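Long-range contacts in R.Pab1 family restriction endonuclease (Campylobacter coli, PDB 7CFA), which probably acts as a restriction DNA glycosylase, recognising a specific DNA sequence and excising a base from it so that the strand can be cut: residues I41-V49 / N187-S195; N65-L76 / Y227-I236. The protein carries 2 engineered substitutions. One frame throughout, in Å; residues are numbered along the deposited sequence.

Contact 1: residues I41-V49 / N187-S195; sequences ININVKHYV and NFLNRSIES. Engineered in segment 187-195: S192 (natural residue Cys).
I43, which buries more surface against 187-195 than any other residue of 41-49, lays its CD1 over one face of the H47 imidazole, 3.6 Å above the ring plane and shifted toward the rim, while the same methyl touches I193 on the other segment. N44 CA sits at the edge of that imidazole, in its plane, and N44 N donates to H47 ND1 from somewhat out of the ring plane, so the ring is held by its own turn. Within 187-195, R191 NH2 lies over one face of the F188 ring, again displaced toward the rim. The R191 guanidinium meets N187 C at its edge and gives NE to N187 O at 2.8 Å, a bond that lies in the guanidinium plane.

Two backbone hydrogen bonds join the segments, beside a weakly paired antiparallel stretch at 42-43 and 191-192. I43 N donates to R191 O at 2.9 Å, coming from above the carbonyl plane. N190 N, in the type II turn from F188 to R191, meets I43 O at 2.7 Å nearly in line with its C=O, though the N-H itself is bent away from that line. With CG1 anti to its carbonyl carbon (chi1 -66°), I43 sends that branch to I193 CG1, 3.7 Å away, and its CB lies against F188 O. Beside this, L189 CD1 comes to V45 CG1 at 3.7 Å and also covers the backbone between N44 and V45. S192, an engineered residue, brings its CA to I41 O in a C-H...O contact.

This is a surface pairing. R191 also forms a salt bridge with E197, and F188 packs on L14. At H47, the last residue of the turn, strand 47-51 begins, running between strands 21-27 and 166-175 inside the large antiparallel sheet.

Contact 2: residues N65-L76 / Y227-I236; sequences NFIGANGKDKKL and YNVLQIIEFI. Engineered in segment 227-236: N228 (natural residue Asp).
F66 turns its ring to a position between its own backbone N and carbonyl carbon (chi1 68°), and F235 swings CG opposite its backbone N (chi1 170°); these choices seat a bulged beta-hairpin on helix 223-237. N65 and F66 both face K74 in a classic beta bulge, and strand 73-76 passes the helix at 58°, with axes 10.1 Å apart. The F66 ring carries K74 CB on one face and meets Q231 CB and I232 CG1 obliquely, the latter 3.6 Å from CE2.

Two hairpin residues share the F235 ring: N65 CB lies over a face, 4.0 Å from the centroid, and L76 CD1 comes to the edge at CE2, 3.7 Å away. L76 N also donates to N65 OD1 on a lone pair in the carbonyl plane, steadying the amide beside the ring. The L76 and I232 side chains lie alongside one another, pointing opposite ways, with CD2 of the first against CG2 of the second, and helix 79-88 adds F84 against L76.

Where strand 66-67 runs into the G68-G71 turn, the Y227 ring has I67 O at its edge and packs CD2 on A69 CB. The engineered N228 gives ND2 to Y55 OH, while its OD1 takes A69 N at 2.8 Å in the carbonyl plane.

Going from the N terminus, the chain passes 41-49, then the hairpin 65-76, then 187-195, and finally the helical segment 227-236, so the two contacts cross. Contact 1 closes a loop of 137 intervening residues when 187-195 returns to the run that leads into strand 47-51; contact 2 closes one of 150 when the last helix comes back to the hairpin. Both loops contain helices 79-88 and 94-106 and the long strands from 118 to 175. Contact 1 ties the run after strand 166-175 to the entry of strand 47-51, whereas contact 2 joins the small three-stranded sheet to the C-terminal helix 223-237. Their centres are 37 Å apart, on opposite sides of the chain's centre, without touching.

Contact 1: residues I41-V49 / N187-S195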
loop_
_atom_site.group_PDB
_atom_site.type_symbol
_atom_site.label_atom_id
_atom_site.label_comp_id
_atom_site.label_asym_id
_atom_site.label_seq_id
_atom_site.Cartn_x
_atom_site.Cartn_y
_atom_site.Cartn_z
ATOM N N ILE A 41 -20.951 -16.228 -3.676
ATOM C CA ILE A 41 -19.976 -15.612 -4.567
ATOM C C ILE A 41 -19.411 -16.656 -5.525
ATOM O O ILE A 41 -18.410 -17.308 -5.227
ATOM C CB ILE A 41 -18.851 -14.928 -3.770
ATOM C CG1 ILE A 41 -19.445 -13.994 -2.713
ATOM C CG2 ILE A 41 -17.928 -14.155 -4.702
ATOM C CD1 ILE A 41 -18.412 -13.289 -1.862
ATOM N N ASN A 42 -20.055 -16.809 -6.679
ATOM C CA ASN A 42 -19.633 -17.804 -7.656
ATOM C C ASN A 42 -18.386 -17.353 -8.403
ATOM O O ASN A 42 -18.232 -16.171 -8.732
ATOM C CB ASN A 42 -20.758 -18.084 -8.652
ATOM C CG ASN A 42 -21.932 -18.800 -8.020
ATOM O OD1 ASN A 42 -21.758 -19.674 -7.171
ATOM N ND2 ASN A 42 -23.140 -18.433 -8.431
ATOM N N ILE A 43 -17.506 -18.311 -8.687
ATOM C CA ILE A 43 -16.259 -18.063 -9.394
ATOM C C ILE A 43 -16.512 -18.137 -10.893
ATOM O O ILE A 43 -17.132 -19.090 -11.380
ATOM C CB ILE A 43 -15.191 -19.078 -8.964
ATOM C CG1 ILE A 43 -14.826 -18.873 -7.490
ATOM C CG2 ILE A 43 -13.963 -18.982 -9.861
ATOM C CD1 ILE A 43 -14.194 -17.530 -7.199
ATOM N N ASN A 44 -16.035 -17.136 -11.623
ATOM C CA ASN A 44 -16.117 -17.103 -13.077
ATOM C C ASN A 44 -14.705 -17.080 -13.665
ATOM O O ASN A 44 -13.708 -17.222 -12.952
ATOM C CB ASN A 44 -16.952 -15.906 -13.538
ATOM C CG ASN A 44 -16.457 -14.597 -12.960
ATOM O OD1 ASN A 44 -15.398 -14.101 -13.338
ATOM N ND2 ASN A 44 -17.227 -14.029 -12.039
ATOM N N VAL A 45 -14.626 -16.888 -14.985
ATOM C CA VAL A 45 -13.341 -16.945 -15.674
ATOM C C VAL A 45 -12.446 -15.759 -15.336
ATOM O O VAL A 45 -11.232 -15.818 -15.572
ATOM C CB VAL A 45 -13.558 -17.031 -17.195
ATOM C CG1 VAL A 45 -14.288 -18.314 -17.549
ATOM C CG2 VAL A 45 -14.338 -15.820 -17.681
ATOM N N LYS A 46 -13.007 -14.680 -14.797
ATOM C CA LYS A 46 -12.226 -13.498 -14.466
ATOM C C LYS A 46 -11.616 -13.554 -13.072
ATOM O O LYS A 46 -10.804 -12.686 -12.733
ATOM C CB LYS A 46 -13.090 -12.239 -14.601
ATOM C CG LYS A 46 -13.530 -11.947 -16.029
ATOM C CD LYS A 46 -14.406 -10.706 -16.096
ATOM C CE LYS A 46 -14.855 -10.429 -17.521
ATOM N NZ LYS A 46 -15.736 -9.231 -17.605
ATOM N N HIS A 47 -11.975 -14.545 -12.262
ATOM C CA HIS A 47 -11.396 -14.679 -10.933
ATOM C C HIS A 47 -9.995 -15.272 -11.028
ATOM O O HIS A 47 -9.795 -16.331 -11.630
ATOM C CB HIS A 47 -12.282 -15.544 -10.040
ATOM C CG HIS A 47 -13.478 -14.825 -9.497
ATOM N ND1 HIS A 47 -14.708 -14.849 -10.118
ATOM C CD2 HIS A 47 -13.628 -14.053 -8.394
ATOM C CE1 HIS A 47 -15.566 -14.129 -9.419
ATOM N NE2 HIS A 47 -14.936 -13.634 -8.369
ATOM N N TYR A 48 -9.028 -14.582 -10.430
ATOM C CA TYR A 48 -7.633 -14.992 -10.450
ATOM C C TYR A 48 -7.128 -15.208 -9.031
ATOM O O TYR A 48 -7.646 -14.630 -8.071
ATOM C CB TYR A 48 -6.754 -13.944 -11.145
ATOM C CG TYR A 48 -6.679 -14.081 -12.649
ATOM C CD1 TYR A 48 -7.788 -13.829 -13.448
ATOM C CD2 TYR A 48 -5.491 -14.448 -13.272
ATOM C CE1 TYR A 48 -7.719 -13.949 -14.824
ATOM C CE2 TYR A 48 -5.413 -14.571 -14.646
ATOM C CZ TYR A 48 -6.528 -14.321 -15.416
ATOM O OH TYR A 48 -6.455 -14.441 -16.785
ATOM N N VAL A 49 -6.112 -16.051 -8.909
ATOM C CA VAL A 49 -5.376 -16.214 -7.662
ATOM C C VAL A 49 -4.178 -15.278 -7.694
ATOM O O VAL A 49 -3.439 -15.239 -8.683
ATOM C CB VAL A 49 -4.929 -17.673 -7.471
ATOM C CG1 VAL A 49 -4.077 -17.809 -6.214
ATOM C CG2 VAL A 49 -6.133 -18.597 -7.409
ATOM N N ASN A 187 -13.506 -28.012 -10.752
ATOM C CA ASN A 187 -14.916 -27.643 -10.733
ATOM C C ASN A 187 -15.160 -26.295 -10.063
ATOM O O ASN A 187 -16.273 -26.034 -9.597
ATOM C CB ASN A 187 -15.735 -28.729 -10.036
ATOM C CG ASN A 187 -15.364 -28.889 -8.573
ATOM O OD1 ASN A 187 -14.282 -28.481 -8.148
ATOM N ND2 ASN A 187 -16.260 -29.487 -7.795
ATOM N N PHE A 188 -14.143 -25.434 -9.998
ATOM C CA PHE A 188 -14.332 -24.136 -9.355
ATOM C C PHE A 188 -15.146 -23.190 -10.226
ATOM O O PHE A 188 -15.810 -22.289 -9.702
ATOM C CB PHE A 188 -12.980 -23.510 -9.014
ATOM C CG PHE A 188 -12.342 -24.084 -7.783
ATOM C CD1 PHE A 188 -11.370 -25.064 -7.884
ATOM C CD2 PHE A 188 -12.716 -23.644 -6.524
ATOM C CE1 PHE A 188 -10.782 -25.596 -6.752
ATOM C CE2 PHE A 188 -12.133 -24.173 -5.388
ATOM C CZ PHE A 188 -11.163 -25.149 -5.503
ATOM N N LEU A 189 -15.110 -23.376 -11.543
ATOM C CA LEU A 189 -15.837 -22.494 -12.445
ATOM C C LEU A 189 -17.339 -22.634 -12.223
ATOM O O LEU A 189 -17.860 -23.749 -12.125
ATOM C CB LEU A 189 -15.479 -22.812 -13.895
ATOM C CG LEU A 189 -15.864 -21.767 -14.943
ATOM C CD1 LEU A 189 -15.220 -20.429 -14.613
ATOM C CD2 LEU A 189 -15.457 -22.233 -16.330
ATOM N N ASN A 190 -18.027 -21.492 -12.138
ATOM C CA ASN A 190 -19.469 -21.444 -11.881
ATOM C C ASN A 190 -19.812 -22.111 -10.549
ATOM O O ASN A 190 -20.763 -22.888 -10.441
ATOM C CB ASN A 190 -20.260 -22.073 -13.033
ATOM C CG ASN A 190 -20.018 -21.373 -14.354
ATOM O OD1 ASN A 190 -19.799 -20.161 -14.396
ATOM N ND2 ASN A 190 -20.054 -22.132 -15.441
ATOM N N ARG A 191 -19.022 -21.797 -9.525
ATOM C CA ARG A 191 -19.230 -22.365 -8.200
ATOM C C ARG A 191 -18.572 -21.465 -7.164
ATOM O O ARG A 191 -17.504 -20.903 -7.413
ATOM C CB ARG A 191 -18.664 -23.789 -8.106
ATOM C CG ARG A 191 -18.842 -24.429 -6.737
ATOM C CD ARG A 191 -18.357 -25.869 -6.710
ATOM N NE ARG A 191 -16.911 -25.982 -6.884
ATOM C CZ ARG A 191 -16.030 -25.921 -5.891
ATOM N NH1 ARG A 191 -16.441 -25.737 -4.644
ATOM N NH2 ARG A 191 -14.735 -26.042 -6.143
ATOM N N SER A 192 -19.217 -21.336 -6.008
ATOM C CA SER A 192 -18.658 -20.559 -4.914
ATOM C C SER A 192 -17.641 -21.389 -4.138
ATOM O O SER A 192 -17.720 -22.619 -4.083
ATOM C CB SER A 192 -19.762 -20.075 -3.974
ATOM O OG SER A 192 -20.441 -21.166 -3.377
ATOM N N ILE A 193 -16.675 -20.699 -3.539
ATOM C CA ILE A 193 -15.627 -21.366 -2.776
ATOM C C ILE A 193 -16.138 -21.651 -1.371
ATOM O O ILE A 193 -16.619 -20.749 -0.675
ATOM C CB ILE A 193 -14.349 -20.514 -2.743
ATOM C CG1 ILE A 193 -13.900 -20.173 -4.164
ATOM C CG2 ILE A 193 -13.242 -21.249 -2.004
ATOM C CD1 ILE A 193 -12.638 -19.343 -4.224
ATOM N N GLU A 194 -16.042 -22.911 -0.955
ATOM C CA GLU A 194 -16.481 -23.295 0.376
ATOM C C GLU A 194 -15.512 -22.768 1.432
ATOM O O GLU A 194 -14.389 -22.348 1.136
ATOM C CB GLU A 194 -16.603 -24.815 0.482
ATOM C CG GLU A 194 -17.553 -25.432 -0.534
ATOM C CD GLU A 194 -17.615 -26.944 -0.431
ATOM O OE1 GLU A 194 -16.872 -27.513 0.395
ATOM O OE2 GLU A 194 -18.405 -27.561 -1.175
ATOM N N SER A 195 -15.973 -22.791 2.681
ATOM C CA SER A 195 -15.168 -22.294 3.788
ATOM C C SER A 195 -13.960 -23.193 4.003
ATOM O O SER A 195 -14.085 -24.422 4.026
ATOM C CB SER A 195 -16.001 -22.219 5.066
ATOM O OG SER A 195 -15.239 -21.691 6.139
#

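Contact 2: residues N65-L76 / Y227-I236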
loop_
_atom_site.group_PDB
_atom_site.type_symbol
_atom_site.label_atom_id
_atom_site.label_comp_id
_atom_site.label_asym_id
_atom_site.label_seq_id
_atom_site.Cartn_x
_atom_site.Cartn_y
_atom_site.Cartn_z
ATOM N N ASN A 65 20.139 -24.151 4.050
ATOM C CA ASN A 65 20.641 -24.600 2.758
ATOM C C ASN A 65 21.709 -23.689 2.173
ATOM O O ASN A 65 22.596 -24.176 1.470
ATOM C CB ASN A 65 19.490 -24.726 1.752
ATOM C CG ASN A 65 18.513 -25.824 2.118
ATOM O OD1 ASN A 65 17.303 -25.616 2.124
ATOM N ND2 ASN A 65 19.037 -27.009 2.423
ATOM N N PHE A 66 21.644 -22.387 2.441
ATOM C CA PHE A 66 22.630 -21.437 1.941
ATOM C C PHE A 66 22.599 -20.200 2.828
ATOM O O PHE A 66 21.755 -20.069 3.717
ATOM C CB PHE A 66 22.365 -21.073 0.476
ATOM C CG PHE A 66 21.112 -20.265 0.263
ATOM C CD1 PHE A 66 21.167 -18.881 0.180
ATOM C CD2 PHE A 66 19.880 -20.889 0.138
ATOM C CE1 PHE A 66 20.017 -18.136 -0.018
ATOM C CE2 PHE A 66 18.727 -20.151 -0.059
ATOM C CZ PHE A 66 18.796 -18.772 -0.140
ATOM N N ILE A 67 23.534 -19.289 2.570
ATOM C CA ILE A 67 23.626 -18.021 3.285
ATOM C C ILE A 67 23.302 -16.904 2.303
ATOM O O ILE A 67 23.984 -16.746 1.283
ATOM C CB ILE A 67 25.012 -17.818 3.913
ATOM C CG1 ILE A 67 25.322 -18.947 4.900
ATOM C CG2 ILE A 67 25.089 -16.462 4.602
ATOM C CD1 ILE A 67 26.666 -18.807 5.583
ATOM N N GLY A 68 22.268 -16.125 2.616
ATOM C CA GLY A 68 21.794 -15.092 1.720
ATOM C C GLY A 68 22.713 -13.886 1.648
ATOM O O GLY A 68 23.761 -13.811 2.290
ATOM N N ALA A 69 22.293 -12.917 0.830
ATOM C CA ALA A 69 23.071 -11.694 0.656
ATOM C C ALA A 69 23.108 -10.861 1.929
ATOM O O ALA A 69 24.068 -10.119 2.154
ATOM C CB ALA A 69 22.503 -10.871 -0.501
ATOM N N ASN A 70 22.077 -10.966 2.765
ATOM C CA ASN A 70 22.043 -10.275 4.046
ATOM C C ASN A 70 22.847 -10.989 5.125
ATOM O O ASN A 70 22.849 -10.535 6.275
ATOM C CB ASN A 70 20.595 -10.102 4.509
ATOM C CG ASN A 70 19.781 -11.378 4.371
ATOM O OD1 ASN A 70 20.329 -12.459 4.149
ATOM N ND2 ASN A 70 18.465 -11.257 4.504
ATOM N N GLY A 71 23.522 -12.086 4.789
ATOM C CA GLY A 71 24.301 -12.823 5.761
ATOM C C GLY A 71 23.501 -13.717 6.679
ATOM O O GLY A 71 24.038 -14.185 7.688
ATOM N N LYS A 72 22.237 -13.973 6.365
ATOM C CA LYS A 72 21.369 -14.782 7.207
ATOM C C LYS A 72 21.293 -16.216 6.700
ATOM O O LYS A 72 21.486 -16.497 5.515
ATOM C CB LYS A 72 19.960 -14.184 7.269
ATOM C CG LYS A 72 19.879 -12.839 7.966
ATOM C CD LYS A 72 18.440 -12.356 8.053
ATOM C CE LYS A 72 18.342 -11.051 8.824
ATOM N NZ LYS A 72 16.931 -10.590 8.948
ATOM N N ASP A 73 21.003 -17.127 7.625
ATOM C CA ASP A 73 20.748 -18.514 7.262
ATOM C C ASP A 73 19.426 -18.616 6.510
ATOM O O ASP A 73 18.389 -18.149 6.991
ATOM C CB ASP A 73 20.718 -19.400 8.505
ATOM C CG ASP A 73 22.059 -19.463 9.211
ATOM O OD1 ASP A 73 23.098 -19.368 8.523
ATOM O OD2 ASP A 73 22.073 -19.611 10.452
ATOM N N LYS A 74 19.467 -19.229 5.331
ATOM C CA LYS A 74 18.303 -19.356 4.468
ATOM C C LYS A 74 18.149 -20.800 4.019
ATOM O O LYS A 74 19.125 -21.550 3.935
ATOM C CB LYS A 74 18.417 -18.449 3.237
ATOM C CG LYS A 74 18.366 -16.960 3.528
ATOM C CD LYS A 74 16.932 -16.461 3.598
ATOM C CE LYS A 74 16.875 -14.942 3.583
ATOM N NZ LYS A 74 15.482 -14.444 3.425
ATOM N N LYS A 75 16.909 -21.182 3.724
ATOM C CA LYS A 75 16.615 -22.497 3.176
ATOM C C LYS A 75 15.601 -22.352 2.052
ATOM O O LYS A 75 14.944 -21.318 1.910
ATOM C CB LYS A 75 16.091 -23.460 4.249
ATOM C CG LYS A 75 14.773 -23.045 4.880
ATOM C CD LYS A 75 14.328 -24.066 5.912
ATOM C CE LYS A 75 13.013 -23.669 6.552
ATOM N NZ LYS A 75 12.540 -24.697 7.519
ATOM N N LEU A 76 15.481 -23.407 1.250
ATOM C CA LEU A 76 14.571 -23.382 0.115
ATOM C C LEU A 76 13.127 -23.281 0.590
ATOM O O LEU A 76 12.767 -23.756 1.670
ATOM C CB LEU A 76 14.756 -24.627 -0.751
ATOM C CG LEU A 76 16.153 -24.847 -1.333
ATOM C CD1 LEU A 76 16.157 -26.038 -2.275
ATOM C CD2 LEU A 76 16.654 -23.596 -2.038
ATOM N N TYR A 227 22.114 -12.355 -5.934
ATOM C CA TYR A 227 23.005 -13.188 -5.133
ATOM C C TYR A 227 22.273 -14.397 -4.565
ATOM O O TYR A 227 22.800 -15.514 -4.590
ATOM C CB TYR A 227 23.622 -12.352 -4.009
ATOM C CG TYR A 227 24.589 -13.104 -3.117
ATOM C CD1 TYR A 227 25.950 -13.116 -3.390
ATOM C CD2 TYR A 227 24.141 -13.793 -1.997
ATOM C CE1 TYR A 227 26.837 -13.798 -2.576
ATOM C CE2 TYR A 227 25.018 -14.477 -1.179
ATOM C CZ TYR A 227 26.365 -14.476 -1.473
ATOM O OH TYR A 227 27.240 -15.158 -0.660
ATOM N N ASN A 228 21.057 -14.195 -4.051
ATOM C CA ASN A 228 20.323 -15.297 -3.439
ATOM C C ASN A 228 19.951 -16.357 -4.468
ATOM O O ASN A 228 20.112 -17.558 -4.213
ATOM C CB ASN A 228 19.074 -14.768 -2.735
ATOM C CG ASN A 228 19.405 -13.913 -1.527
ATOM O OD1 ASN A 228 20.518 -13.964 -1.006
ATOM N ND2 ASN A 228 18.438 -13.125 -1.074
ATOM N N VAL A 229 19.454 -15.936 -5.634
ATOM C CA VAL A 229 19.099 -16.895 -6.678
ATOM C C VAL A 229 20.330 -17.672 -7.129
ATOM O O VAL A 229 20.270 -18.889 -7.343
ATOM C CB VAL A 229 18.415 -16.178 -7.857
ATOM C CG1 VAL A 229 18.205 -17.145 -9.008
ATOM C CG2 VAL A 229 17.085 -15.585 -7.413
ATOM N N LEU A 230 21.468 -16.987 -7.270
ATOM C CA LEU A 230 22.695 -17.678 -7.655
ATOM C C LEU A 230 23.127 -18.688 -6.598
ATOM O O LEU A 230 23.633 -19.764 -6.941
ATOM C CB LEU A 230 23.812 -16.665 -7.925
ATOM C CG LEU A 230 23.689 -15.896 -9.244
ATOM C CD1 LEU A 230 24.761 -14.824 -9.357
ATOM C CD2 LEU A 230 23.757 -16.850 -10.431
ATOM N N GLN A 231 22.927 -18.373 -5.316
ATOM C CA GLN A 231 23.217 -19.346 -4.266
ATOM C C GLN A 231 22.267 -20.536 -4.344
ATOM O O GLN A 231 22.666 -21.678 -4.080
ATOM C CB GLN A 231 23.129 -18.681 -2.892
ATOM C CG GLN A 231 24.192 -17.624 -2.636
ATOM C CD GLN A 231 25.578 -18.216 -2.464
ATOM O OE1 GLN A 231 25.734 -19.317 -1.939
ATOM N NE2 GLN A 231 26.592 -17.484 -2.910
ATOM N N ILE A 232 21.008 -20.288 -4.712
ATOM C CA ILE A 232 20.028 -21.363 -4.815
ATOM C C ILE A 232 20.345 -22.268 -5.999
ATOM O O ILE A 232 20.261 -23.498 -5.896
ATOM C CB ILE A 232 18.609 -20.774 -4.908
ATOM C CG1 ILE A 232 18.228 -20.112 -3.582
ATOM C CG2 ILE A 232 17.598 -21.843 -5.301
ATOM C CD1 ILE A 232 16.846 -19.500 -3.574
ATOM N N ILE A 233 20.712 -21.681 -7.142
ATOM C CA ILE A 233 21.041 -22.487 -8.315
ATOM C C ILE A 233 22.264 -23.353 -8.043
ATOM O O ILE A 233 22.300 -24.535 -8.406
ATOM C CB ILE A 233 21.248 -21.585 -9.547
ATOM C CG1 ILE A 233 19.941 -20.879 -9.919
ATOM C CG2 ILE A 233 21.762 -22.398 -10.724
ATOM C CD1 ILE A 233 20.063 -19.960 -11.118
ATOM N N GLU A 234 23.279 -22.785 -7.385
ATOM C CA GLU A 234 24.482 -23.550 -7.073
ATOM C C GLU A 234 24.177 -24.692 -6.112
ATOM O O GLU A 234 24.733 -25.789 -6.246
ATOM C CB GLU A 234 25.551 -22.626 -6.489
ATOM C CG GLU A 234 26.930 -23.257 -6.365
ATOM C CD GLU A 234 27.605 -23.458 -7.710
ATOM O OE1 GLU A 234 27.182 -22.815 -8.695
ATOM O OE2 GLU A 234 28.559 -24.261 -7.782
ATOM N N PHE A 235 23.291 -24.456 -5.141
ATOM C CA PHE A 235 22.928 -25.507 -4.196
ATOM C C PHE A 235 22.150 -26.621 -4.880
ATOM O O PHE A 235 22.358 -27.803 -4.586
ATOM C CB PHE A 235 22.120 -24.915 -3.041
ATOM C CG PHE A 235 21.487 -25.947 -2.147
ATOM C CD1 PHE A 235 22.223 -26.562 -1.148
ATOM C CD2 PHE A 235 20.154 -26.295 -2.300
ATOM C CE1 PHE A 235 21.645 -27.509 -0.322
ATOM C CE2 PHE A 235 19.570 -27.241 -1.478
ATOM C CZ PHE A 235 20.316 -27.849 -0.488
ATOM N N ILE A 236 21.247 -26.265 -5.795
ATOM C CA ILE A 236 20.458 -27.278 -6.490
ATOM C C ILE A 236 21.332 -28.072 -7.452
ATOM O O ILE A 236 21.235 -29.303 -7.525
ATOM C CB ILE A 236 19.266 -26.618 -7.208
ATOM C CG1 ILE A 236 18.310 -25.998 -6.186
ATOM C CG2 ILE A 236 18.535 -27.630 -8.078
ATOM C CD1 ILE A 236 17.135 -25.266 -6.803
#